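Long-range contacts in putative NADH dehydrogenase/NAD(P)H nitroreductase (Parabacteroides distasonis, PDB 3M5K), which binds flavin mononucleotide as a homodimer of the nitroreductase family and probably catalyses an oxidoreductase reaction: residues A[48-52]-A[97-101]; A[58-62]-A[74-80]; A[102-106]-A[144-148]. One frame throughout, in Å; residues are numbered along the deposited sequence.

Contact 1 (A[48-52]-A[97-101]); sequences RPWEF and DCSAA
Asp97 and Trp50 meet because of how each leaves its backbone: CG of Asp97 stands beside its own N (chi1 -64°), which carries the carboxylate across to Pro49, while CG of Trp50 sits between N and carbonyl carbon (chi1 41°), which lays the six-membered part of the indole against the helix. The closest approach is made by OD2 of Asp97, 3.0 Å from CD of Pro49, with CG of the same ring only slightly farther off; the two side chains cross at about a right angle. Nearer its backbone, CB of Asp97 lies 3.9 Å from CZ3 of Trp50, the indole and carboxylate planes being steeply inclined to each other. SG of Cys98 rests 3.9 Å from CB of Trp50, and the methyl CB of Ala101 faces both aromatic side chains, 4.2 Å from CE3 of Trp50 and equally far from CZ of Phe52. The carboxylate is fixed from the loop before the strand, OD2 bonding to the hydroxyl of Ser43 and OD1 to the amide of Ser44, and Asp97 also touches the bound flavin mononucleotide. Without the ring atoms CG and CD, as with an alanine at Pro49, the flank of OD2 would probably lose its wall. No hydrogen bond links the two segments; they meet through apolar side chains and the carboxylate set against the Pro49 ring, strand 50-52 and helix 97-101 running at 43° to each other. Strand 79-86 pairs with strand 50-55, outermost within its own chain; Phe52 pairs in parallel with a strand of the second subunit, and helix 28-39 packs against its ring.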
ATOM      1  N   ARG A  48       1.042  -0.679 -14.323  1.00 17.37           N
ATOM      2  CA  ARG A  48       0.747   0.681 -13.897  1.00 18.72           C
ATOM      3  C   ARG A  48      -0.731   1.058 -14.116  1.00 18.81           C
ATOM      4  O   ARG A  48      -1.052   2.052 -14.816  1.00 18.92           O
ATOM      5  CB  ARG A  48       1.683   1.684 -14.548  1.00 18.87           C
ATOM      6  CG  ARG A  48       3.165   1.291 -14.418  1.00 18.28           C
ATOM      7  CD  ARG A  48       4.070   2.255 -15.097  1.00 19.37           C
ATOM      8  NE  ARG A  48       5.424   1.707 -15.107  1.00 18.11           N
ATOM      9  CZ  ARG A  48       6.471   2.307 -15.650  1.00 20.59           C
ATOM     10  NH1 ARG A  48       6.358   3.510 -16.211  1.00 18.89           N
ATOM     11  NH2 ARG A  48       7.648   1.707 -15.609  1.00 19.23           N
ATOM     12  N   PRO A  49      -1.619   0.276 -13.520  1.00 17.89           N
ATOM     13  CA  PRO A  49      -3.044   0.398 -13.859  1.00 18.77           C
ATOM     14  C   PRO A  49      -3.824   1.477 -13.100  1.00 19.28           C
ATOM     15  O   PRO A  49      -5.045   1.462 -13.100  1.00 25.59           O
ATOM     16  CB  PRO A  49      -3.577  -0.989 -13.529  1.00 16.47           C
ATOM     17  CG  PRO A  49      -2.774  -1.358 -12.292  1.00 18.46           C
ATOM     18  CD  PRO A  49      -1.380  -0.817 -12.544  1.00 18.22           C
ATOM     19  N   TRP A  50      -3.124   2.395 -12.462  1.00 20.06           N
ATOM     20  CA  TRP A  50      -3.738   3.417 -11.656  1.00 17.62           C
ATOM     21  C   TRP A  50      -4.144   4.669 -12.470  1.00 18.27           C
ATOM     22  O   TRP A  50      -3.558   4.985 -13.502  1.00 17.05           O
ATOM     23  CB  TRP A  50      -2.814   3.812 -10.516  1.00 18.00           C
ATOM     24  CG  TRP A  50      -1.347   3.930 -10.931  1.00 19.12           C
ATOM     25  CD1 TRP A  50      -0.805   4.810 -11.809  1.00 21.39           C
ATOM     26  CD2 TRP A  50      -0.283   3.067 -10.515  1.00 19.70           C
ATOM     27  NE1 TRP A  50       0.550   4.580 -11.941  1.00 23.20           N
ATOM     28  CE2 TRP A  50       0.884   3.507 -11.150  1.00 21.76           C
ATOM     29  CE3 TRP A  50      -0.209   1.973  -9.644  1.00 20.79           C
ATOM     30  CZ2 TRP A  50       2.118   2.906 -10.925  1.00 20.41           C
ATOM     31  CZ3 TRP A  50       1.024   1.377  -9.433  1.00 20.46           C
ATOM     32  CH2 TRP A  50       2.159   1.858 -10.060  1.00 19.61           C
ATOM     33  N   GLU A  51      -5.152   5.355 -11.957  1.00 17.99           N
ATOM     34  CA  GLU A  51      -5.659   6.639 -12.494  1.00 18.18           C
ATOM     35  C   GLU A  51      -6.023   7.467 -11.271  1.00 19.93           C
ATOM     36  O   GLU A  51      -6.648   6.952 -10.341  1.00 19.54           O
ATOM     37  CB  GLU A  51      -6.901   6.437 -13.365  1.00 20.74           C
ATOM     38  CG  GLU A  51      -6.710   5.544 -14.585  1.00 19.47           C
ATOM     39  CD  GLU A  51      -5.931   6.201 -15.716  1.00 21.09           C
ATOM     40  OE1 GLU A  51      -5.761   7.443 -15.704  1.00 22.35           O
ATOM     41  OE2 GLU A  51      -5.479   5.455 -16.610  1.00 26.00           O
ATOM     42  N   PHE A  52      -5.635   8.743 -11.269  1.00 18.43           N
ATOM     43  CA  PHE A  52      -5.848   9.636 -10.167  1.00 18.47           C
ATOM     44  C   PHE A  52      -6.793  10.774 -10.562  1.00 19.17           C
ATOM     45  O   PHE A  52      -6.537  11.498 -11.546  1.00 18.02           O
ATOM     46  CB  PHE A  52      -4.517  10.245  -9.734  1.00 18.58           C
ATOM     47  CG  PHE A  52      -3.537   9.212  -9.229  1.00 17.81           C
ATOM     48  CD1 PHE A  52      -2.733   8.523 -10.128  1.00 18.15           C
ATOM     49  CD2 PHE A  52      -3.469   8.904  -7.882  1.00 19.45           C
ATOM     50  CE1 PHE A  52      -1.839   7.539  -9.685  1.00 17.77           C
ATOM     51  CE2 PHE A  52      -2.553   7.879  -7.403  1.00 20.84           C
ATOM     52  CZ  PHE A  52      -1.748   7.233  -8.312  1.00 17.21           C
ATOM     53  N   ASP A  97      -1.897  -3.034  -6.581  1.00 17.06           N
ATOM     54  CA  ASP A  97      -1.112  -1.913  -7.064  1.00 17.12           C
ATOM     55  C   ASP A  97      -1.659  -0.601  -6.533  1.00 15.60           C
ATOM     56  O   ASP A  97      -0.901   0.277  -6.084  1.00 15.94           O
ATOM     57  CB  ASP A  97      -1.128  -1.808  -8.589  1.00 16.82           C
ATOM     58  CG  ASP A  97      -0.482  -3.004  -9.323  1.00 18.13           C
ATOM     59  OD1 ASP A  97      -0.045  -4.025  -8.725  1.00 17.53           O
ATOM     60  OD2 ASP A  97      -0.439  -2.897 -10.559  1.00 18.51           O
ATOM     61  N   CYS A  98      -2.983  -0.419  -6.645  1.00 16.57           N
ATOM     62  CA  CYS A  98      -3.589   0.850  -6.258  1.00 17.40           C
ATOM     63  C   CYS A  98      -3.635   1.071  -4.755  1.00 16.62           C
ATOM     64  O   CYS A  98      -3.634   2.214  -4.286  1.00 16.13           O
ATOM     65  CB  CYS A  98      -4.996   0.995  -6.874  1.00 16.41           C
ATOM     66  SG  CYS A  98      -5.019   1.158  -8.670  1.00 18.94           S
ATOM     67  N   SER A  99      -3.649  -0.017  -3.987  1.00 16.53           N
ATOM     68  CA  SER A  99      -3.511   0.076  -2.537  1.00 14.46           C
ATOM     69  C   SER A  99      -2.091   0.516  -2.147  1.00 15.15           C
ATOM     70  O   SER A  99      -1.917   1.346  -1.272  1.00 16.44           O
ATOM     71  CB  SER A  99      -3.865  -1.275  -1.875  1.00 16.45           C
ATOM     72  OG  SER A  99      -5.260  -1.601  -1.966  1.00 16.36           O
ATOM     73  N   ALA A 100      -1.078  -0.020  -2.825  1.00 15.54           N
ATOM     74  CA  ALA A 100       0.316   0.426  -2.637  1.00 16.28           C
ATOM     75  C   ALA A 100       0.494   1.906  -3.046  1.00 16.15           C
ATOM     76  O   ALA A 100       1.139   2.678  -2.360  1.00 17.52           O
ATOM     77  CB  ALA A 100       1.281  -0.469  -3.405  1.00 15.97           C
ATOM     78  N   ALA A 101      -0.092   2.302  -4.170  1.00 16.00           N
ATOM     79  CA  ALA A 101      -0.086   3.700  -4.593  1.00 17.17           C
ATOM     80  C   ALA A 101      -0.712   4.608  -3.539  1.00 17.95           C
ATOM     81  O   ALA A 101      -0.169   5.692  -3.211  1.00 17.06           O
ATOM     82  CB  ALA A 101      -0.837   3.827  -5.946  1.00 14.13           C
TER

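Contact 2 (A[58-62]-A[74-80])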
ATOM      1  N   ARG A  58     -16.803  21.939  -5.912  1.00 26.44           N
ATOM      2  CA  ARG A  58     -17.612  21.984  -4.685  1.00 23.77           C
ATOM      3  C   ARG A  58     -18.860  21.121  -4.738  1.00 23.23           C
ATOM      4  O   ARG A  58     -19.149  20.363  -3.810  1.00 23.20           O
ATOM      5  CB  ARG A  58     -17.986  23.454  -4.413  1.00 26.42           C
ATOM      6  CG  ARG A  58     -18.727  23.708  -3.105  1.00 27.19           C
ATOM      7  CD  ARG A  58     -17.795  23.572  -1.956  1.00 26.32           C
ATOM      8  NE  ARG A  58     -17.767  22.220  -1.413  1.00 26.02           N
ATOM      9  CZ  ARG A  58     -16.690  21.652  -0.868  1.00 23.55           C
ATOM     10  NH1 ARG A  58     -15.517  22.273  -0.844  1.00 26.94           N
ATOM     11  NH2 ARG A  58     -16.785  20.456  -0.346  1.00 25.73           N
ATOM     12  N   LYS A  59     -19.603  21.214  -5.840  1.00 24.36           N
ATOM     13  CA  LYS A  59     -20.815  20.432  -6.004  1.00 25.67           C
ATOM     14  C   LYS A  59     -20.507  18.914  -5.951  1.00 25.88           C
ATOM     15  O   LYS A  59     -21.208  18.161  -5.275  1.00 25.72           O
ATOM     16  CB  LYS A  59     -21.544  20.843  -7.291  1.00 28.54           C
ATOM     17  CG  LYS A  59     -22.863  20.171  -7.495  1.00 32.02           C
ATOM     18  CD  LYS A  59     -23.936  20.748  -6.591  1.00 36.92           C
ATOM     19  CE  LYS A  59     -25.262  20.009  -6.797  1.00 37.14           C
ATOM     20  NZ  LYS A  59     -26.236  20.272  -5.711  1.00 37.35           N
ATOM     21  N   ALA A  60     -19.463  18.471  -6.665  1.00 26.01           N
ATOM     22  CA  ALA A  60     -19.126  17.034  -6.676  1.00 24.67           C
ATOM     23  C   ALA A  60     -18.700  16.566  -5.280  1.00 19.68           C
ATOM     24  O   ALA A  60     -19.097  15.488  -4.815  1.00 22.58           O
ATOM     25  CB  ALA A  60     -18.020  16.723  -7.743  1.00 25.10           C
ATOM     26  N   LEU A  61     -17.900  17.378  -4.605  1.00 20.70           N
ATOM     27  CA  LEU A  61     -17.400  17.026  -3.273  1.00 20.15           C
ATOM     28  C   LEU A  61     -18.551  16.904  -2.283  1.00 23.40           C
ATOM     29  O   LEU A  61     -18.654  15.922  -1.513  1.00 21.55           O
ATOM     30  CB  LEU A  61     -16.369  18.026  -2.768  1.00 22.09           C
ATOM     31  CG  LEU A  61     -14.961  18.055  -3.385  1.00 19.93           C
ATOM     32  CD1 LEU A  61     -14.186  19.321  -2.951  1.00 22.44           C
ATOM     33  CD2 LEU A  61     -14.193  16.730  -3.082  1.00 23.19           C
ATOM     34  N   ASP A  62     -19.444  17.885  -2.335  1.00 23.71           N
ATOM     35  CA  ASP A  62     -20.626  17.873  -1.462  1.00 23.77           C
ATOM     36  C   ASP A  62     -21.604  16.727  -1.771  1.00 23.50           C
ATOM     37  O   ASP A  62     -22.147  16.163  -0.863  1.00 23.04           O
ATOM     38  CB  ASP A  62     -21.374  19.200  -1.575  1.00 25.34           C
ATOM     39  CG  ASP A  62     -20.626  20.368  -0.963  1.00 26.21           C
ATOM     40  OD1 ASP A  62     -19.656  20.180  -0.226  1.00 28.96           O
ATOM     41  OD2 ASP A  62     -21.046  21.518  -1.256  1.00 30.23           O
ATOM     42  N   LEU A  74     -15.734  15.127   3.323  1.00 25.63           N
ATOM     43  CA  LEU A  74     -15.607  15.699   1.975  1.00 26.55           C
ATOM     44  C   LEU A  74     -16.263  17.097   1.889  1.00 28.44           C
ATOM     45  O   LEU A  74     -15.862  17.927   1.085  1.00 26.09           O
ATOM     46  CB  LEU A  74     -16.209  14.778   0.908  1.00 25.57           C
ATOM     47  CG  LEU A  74     -15.341  13.563   0.572  1.00 24.46           C
ATOM     48  CD1 LEU A  74     -16.129  12.545  -0.265  1.00 21.11           C
ATOM     49  CD2 LEU A  74     -14.059  14.006  -0.133  1.00 23.69           C
ATOM     50  N   LYS A  75     -17.278  17.330   2.721  1.00 31.34           N
ATOM     51  CA  LYS A  75     -17.942  18.649   2.780  1.00 33.92           C
ATOM     52  C   LYS A  75     -17.037  19.721   3.362  1.00 33.91           C
ATOM     53  O   LYS A  75     -17.263  20.914   3.123  1.00 31.66           O
ATOM     54  CB  LYS A  75     -19.224  18.562   3.608  1.00 33.90           C
ATOM     55  CG  LYS A  75     -20.402  19.109   2.869  1.00 40.91           C
ATOM     56  CD  LYS A  75     -21.720  18.752   3.516  1.00 41.17           C
ATOM     57  CE  LYS A  75     -22.785  18.482   2.452  1.00 43.82           C
ATOM     58  NZ  LYS A  75     -24.078  18.182   3.121  1.00 46.10           N
ATOM     59  N   GLU A  76     -16.019  19.291   4.112  1.00 31.98           N
ATOM     60  CA  GLU A  76     -15.130  20.168   4.853  1.00 33.95           C
ATOM     61  C   GLU A  76     -13.706  20.248   4.301  1.00 32.62           C
ATOM     62  O   GLU A  76     -12.796  20.659   5.008  1.00 34.00           O
ATOM     63  CB  GLU A  76     -15.072  19.726   6.324  1.00 36.44           C
ATOM     64  CG  GLU A  76     -16.446  19.482   6.963  1.00 43.49           C
ATOM     65  CD  GLU A  76     -17.378  20.696   6.876  1.00 49.99           C
ATOM     66  OE1 GLU A  76     -16.880  21.852   6.786  1.00 54.81           O
ATOM     67  OE2 GLU A  76     -18.623  20.494   6.894  1.00 58.26           O
ATOM     68  N   THR A  77     -13.516  19.871   3.036  1.00 31.25           N
ATOM     69  CA  THR A  77     -12.237  20.079   2.381  1.00 27.64           C
ATOM     70  C   THR A  77     -12.438  20.706   1.026  1.00 26.67           C
ATOM     71  O   THR A  77     -13.521  20.618   0.468  1.00 26.19           O
ATOM     72  CB  THR A  77     -11.459  18.731   2.218  1.00 31.61           C
ATOM     73  OG1 THR A  77     -10.203  18.988   1.573  1.00 27.36           O
ATOM     74  CG2 THR A  77     -12.285  17.684   1.427  1.00 26.64           C
ATOM     75  N   ARG A  78     -11.385  21.331   0.500  1.00 26.27           N
ATOM     76  CA  ARG A  78     -11.433  21.924  -0.821  1.00 30.54           C
ATOM     77  C   ARG A  78     -10.883  20.975  -1.871  1.00 26.66           C
ATOM     78  O   ARG A  78     -10.980  21.250  -3.061  1.00 24.54           O
ATOM     79  CB  ARG A  78     -10.653  23.243  -0.845  1.00 31.46           C
ATOM     80  CG  ARG A  78     -11.254  24.335   0.041  1.00 37.68           C
ATOM     81  CD  ARG A  78     -10.473  25.619  -0.062  1.00 43.00           C
ATOM     82  NE  ARG A  78     -11.105  26.689   0.720  1.00 51.12           N
ATOM     83  CZ  ARG A  78     -12.185  27.379   0.340  1.00 55.82           C
ATOM     84  NH1 ARG A  78     -12.777  27.164  -0.837  1.00 57.24           N
ATOM     85  NH2 ARG A  78     -12.676  28.322   1.140  1.00 57.31           N
ATOM     86  N   GLN A  79     -10.283  19.863  -1.442  1.00 25.36           N
ATOM     87  CA  GLN A  79      -9.681  18.939  -2.394  1.00 24.13           C
ATOM     88  C   GLN A  79      -9.625  17.499  -1.874  1.00 22.65           C
ATOM     89  O   GLN A  79      -9.409  17.236  -0.676  1.00 22.49           O
ATOM     90  CB  GLN A  79      -8.267  19.395  -2.827  1.00 26.66           C
ATOM     91  CG  GLN A  79      -7.258  19.525  -1.673  1.00 28.64           C
ATOM     92  CD  GLN A  79      -7.394  20.828  -0.921  1.00 31.36           C
ATOM     93  OE1 GLN A  79      -7.301  21.890  -1.534  1.00 29.39           O
ATOM     94  NE2 GLN A  79      -7.602  20.769   0.397  1.00 31.01           N
ATOM     95  N   ALA A  80      -9.826  16.582  -2.809  1.00 21.49           N
ATOM     96  CA  ALA A  80      -9.696  15.151  -2.556  1.00 20.44           C
ATOM     97  C   ALA A  80      -9.105  14.501  -3.792  1.00 19.80           C
ATOM     98  O   ALA A  80      -9.296  14.969  -4.917  1.00 21.10           O
ATOM     99  CB  ALA A  80     -11.058  14.535  -2.229  1.00 20.54           C
TER
HETATM  100  O   HOH W   1     -19.314  22.223   1.800  1.00 39.93           O
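The guanidinium of Arg58 points its edge at the backbone of 74-77, with Thr77 O lying in its plane. NH1 gives a nearly straight bond to Thr77 O (2.9 Å, 165°), reaching that oxygen from a direction tilted out of the carbonyl plane. NH2 adds weak bonds to Thr77 O and to Leu74 O, the latter 3.0 Å long. Along its NE-NH2 edge the same group grips Asp62, one helical turn later, NH2 serving both partners: NE (3.0 Å) and NH2 (2.9 Å) both reach OD1, from the same face of the carboxylate. Bends at chi2 and chi3 fold the arginine back along its own helix, and this salt bridge helps keep the guanidinium edge-on to the loop carbonyls. A water donates to OD1 of Asp62 and to Lys75 O, adding a water-mediated link between the segments.

Helix 58-67 follows strand 50-55, and the chain then returns through a short 3-10 turn into strand 79-86, antiparallel to 50-55 and next to it in the sheet of this nitroreductase-family fold; the contact therefore closes a strand-helix-strand connection. Beneath the polar edge, the side chains of Leu61 and Leu74 cross at about a right angle, their CD2 methyls 4.0 Å apart. CD2 of Leu61 also meets CB of Ala80 at 3.9 Å, while its CD1 branch comes near the backbone oxygens of Thr77 and Arg78. Lys75 runs across Asp62, with CG of Lys75 3.4 Å from OD1 of Asp62. The lysine amino group goes on to a salt bridge with Glu66. Val146 and Pro148 of strand 141-150 pack on Leu74 from the sheet.

Contact 3 (A[102-106]-A[144-148]); sequences SQNLL and LNVIP
The amide of Asn145, the flat group facing the helix across this contact, meets Ser102 at its edge: OG lies only 4° out of the amide plane, and ND2 gives it a nearly straight hydrogen bond (2.9 Å, 163°). CB of Ser102 also stands close to ND2, at 3.6 Å, so the hydroxymethyl group adjoins the NH2 end of the amide. At the opposite end of the group, OD1 accepts from the amide N of Val83 on the neighbouring strand, which helps fix the rotation of the amide. CD2 of Leu144 lies 4.0 Å from OG of Ser102. Two residues on from Asn145 along the strand, Ile147 presents both ends of its branched side chain to the helix. CG2, anti to the backbone N, touches CD2 of Leu106 at 3.8 Å and CD2 of Leu105 at 4.0 Å; CD1 comes within 4.1 Å of that Leu105 methyl. Leu105 and Ile147 lie alongside each other, pointing opposite ways, whereas Leu106 crosses Ile147 obliquely. Helix 102-106 and strand 144-148 run almost parallel, 6° apart with their axes 11.0 Å from each other, so Asn145 and Ile147, on the same face of the strand, meet successive turns of the helix. Trp118 of strand 115-120 touches both Ser102 and Asn145, and Ala116 lies against Leu106. At the centre of the chain, the polar groups are thus satisfied in sequence: the serine hydroxyl bonds to Cys98 O within its own helix while accepting from Asn145, whose amide in turn ties the helix to two strands of the sheet amid otherwise apolar packing.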
ATOM      1  N   SER A 102      -1.878   4.178  -3.038  1.00 17.76           N
ATOM      2  CA  SER A 102      -2.590   4.906  -1.989  1.00 18.48           C
ATOM      3  C   SER A 102      -1.712   5.136  -0.769  1.00 17.55           C
ATOM      4  O   SER A 102      -1.666   6.249  -0.231  1.00 16.87           O
ATOM      5  CB  SER A 102      -3.915   4.207  -1.653  1.00 17.11           C
ATOM      6  OG  SER A 102      -4.797   4.297  -2.763  1.00 16.41           O
ATOM      7  N   GLN A 103      -1.033   4.078  -0.302  1.00 19.07           N
ATOM      8  CA  GLN A 103      -0.149   4.183   0.843  1.00 20.29           C
ATOM      9  C   GLN A 103       1.019   5.145   0.616  1.00 17.37           C
ATOM     10  O   GLN A 103       1.321   5.948   1.505  1.00 17.62           O
ATOM     11  CB  GLN A 103       0.337   2.773   1.301  1.00 20.17           C
ATOM     12  CG  GLN A 103       1.145   2.750   2.635  1.00 19.28           C
ATOM     13  CD  GLN A 103       0.390   3.359   3.783  1.00 21.69           C
ATOM     14  OE1 GLN A 103      -0.844   3.483   3.733  1.00 22.87           O
ATOM     15  NE2 GLN A 103       1.108   3.734   4.836  1.00 19.67           N
ATOM     16  N   ASN A 104       1.640   5.108  -0.573  1.00 18.16           N
ATOM     17  CA  ASN A 104       2.645   6.133  -0.926  1.00 17.22           C
ATOM     18  C   ASN A 104       2.092   7.566  -0.791  1.00 18.58           C
ATOM     19  O   ASN A 104       2.781   8.478  -0.295  1.00 19.61           O
ATOM     20  CB  ASN A 104       3.166   5.973  -2.348  1.00 18.14           C
ATOM     21  CG  ASN A 104       4.278   4.944  -2.495  1.00 17.65           C
ATOM     22  OD1 ASN A 104       4.716   4.327  -1.520  1.00 20.30           O
ATOM     23  ND2 ASN A 104       4.692   4.716  -3.755  1.00 17.84           N
ATOM     24  N   LEU A 105       0.845   7.744  -1.238  1.00 18.42           N
ATOM     25  CA  LEU A 105       0.202   9.070  -1.262  1.00 18.58           C
ATOM     26  C   LEU A 105      -0.003   9.547   0.175  1.00 17.96           C
ATOM     27  O   LEU A 105       0.324  10.697   0.518  1.00 20.31           O
ATOM     28  CB  LEU A 105      -1.101   9.039  -2.057  1.00 19.03           C
ATOM     29  CG  LEU A 105      -1.802  10.368  -2.320  1.00 18.55           C
ATOM     30  CD1 LEU A 105      -2.550  10.230  -3.648  1.00 19.57           C
ATOM     31  CD2 LEU A 105      -2.723  10.815  -1.160  1.00 19.80           C
ATOM     32  N   LEU A 106      -0.484   8.663   1.036  1.00 16.90           N
ATOM     33  CA  LEU A 106      -0.722   9.017   2.436  1.00 18.41           C
ATOM     34  C   LEU A 106       0.579   9.376   3.160  1.00 20.77           C
ATOM     35  O   LEU A 106       0.614  10.292   4.000  1.00 21.21           O
ATOM     36  CB  LEU A 106      -1.431   7.863   3.161  1.00 19.14           C
ATOM     37  CG  LEU A 106      -2.883   7.479   2.765  1.00 20.72           C
ATOM     38  CD1 LEU A 106      -3.337   6.317   3.656  1.00 20.75           C
ATOM     39  CD2 LEU A 106      -3.897   8.666   2.851  1.00 20.61           C
ATOM     40  N   LEU A 144     -11.096   2.966  -6.094  1.00 15.83           N
ATOM     41  CA  LEU A 144     -10.676   2.233  -4.906  1.00 15.98           C
ATOM     42  C   LEU A 144     -11.119   2.996  -3.651  1.00 15.73           C
ATOM     43  O   LEU A 144     -11.596   2.411  -2.685  1.00 16.35           O
ATOM     44  CB  LEU A 144      -9.150   2.042  -4.847  1.00 16.09           C
ATOM     45  CG  LEU A 144      -8.654   1.271  -3.597  1.00 16.25           C
ATOM     46  CD1 LEU A 144      -9.311  -0.151  -3.493  1.00 14.83           C
ATOM     47  CD2 LEU A 144      -7.095   1.183  -3.670  1.00 17.35           C
ATOM     48  N   ASN A 145     -10.898   4.298  -3.676  1.00 16.36           N
ATOM     49  CA  ASN A 145     -11.061   5.140  -2.476  1.00 17.76           C
ATOM     50  C   ASN A 145     -11.295   6.598  -2.829  1.00 16.88           C
ATOM     51  O   ASN A 145     -11.118   6.994  -3.965  1.00 17.73           O
ATOM     52  CB  ASN A 145      -9.849   4.976  -1.528  1.00 17.29           C
ATOM     53  CG  ASN A 145      -8.510   5.226  -2.210  1.00 19.01           C
ATOM     54  OD1 ASN A 145      -8.400   6.054  -3.120  1.00 17.78           O
ATOM     55  ND2 ASN A 145      -7.481   4.480  -1.793  1.00 17.95           N
ATOM     56  N   VAL A 146     -11.713   7.385  -1.836  1.00 18.57           N
ATOM     57  CA  VAL A 146     -11.609   8.827  -1.894  1.00 19.13           C
ATOM     58  C   VAL A 146     -10.696   9.263  -0.773  1.00 18.73           C
ATOM     59  O   VAL A 146     -10.878   8.870   0.393  1.00 19.98           O
ATOM     60  CB  VAL A 146     -13.012   9.559  -1.778  1.00 20.05           C
ATOM     61  CG1 VAL A 146     -12.811  11.100  -1.945  1.00 16.06           C
ATOM     62  CG2 VAL A 146     -14.039   8.959  -2.777  1.00 18.63           C
ATOM     63  N   ILE A 147      -9.721  10.087  -1.103  1.00 18.11           N
ATOM     64  CA  ILE A 147      -8.736  10.550  -0.112  1.00 16.72           C
ATOM     65  C   ILE A 147      -8.836  12.082   0.004  1.00 17.34           C
ATOM     66  O   ILE A 147      -8.235  12.808  -0.771  1.00 17.66           O
ATOM     67  CB  ILE A 147      -7.256  10.129  -0.468  1.00 18.79           C
ATOM     68  CG1 ILE A 147      -7.174   8.592  -0.698  1.00 17.32           C
ATOM     69  CG2 ILE A 147      -6.279  10.603   0.614  1.00 17.66           C
ATOM     70  CD1 ILE A 147      -5.798   8.065  -1.085  1.00 15.77           C
ATOM     71  N   PRO A 148      -9.621  12.551   0.985  1.00 20.57           N
ATOM     72  CA  PRO A 148      -9.584  13.984   1.257  1.00 21.58           C
ATOM     73  C   PRO A 148      -8.199  14.354   1.771  1.00 19.68           C
ATOM     74  O   PRO A 148      -7.548  13.561   2.469  1.00 21.54           O
ATOM     75  CB  PRO A 148     -10.645  14.195   2.333  1.00 22.30           C
ATOM     76  CG  PRO A 148     -11.368  12.893   2.489  1.00 25.38           C
ATOM     77  CD  PRO A 148     -10.523  11.816   1.880  1.00 20.23           C
TER

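From the N terminus, the chain enters strand 50-55 at the first segment of contact 1 and passes directly into helix 58-67. Contact 2 closes a short loop there, holding that helix to the start of strand 79-86, and lies nested within the longer loop that contact 1 closes when helix 94-111 packs on strand 50-55. Contact 3 opens farther along the same helix, after contact 1 has closed, and ends on strand 141-150. Contacts 1 and 3 touch where Leu144 meets Cys98 and Ser99; contacts 2 and 3 touch through Leu74 and Ala80 against Val146. Together they bind two helices to three neighbouring strands of one antiparallel sheet.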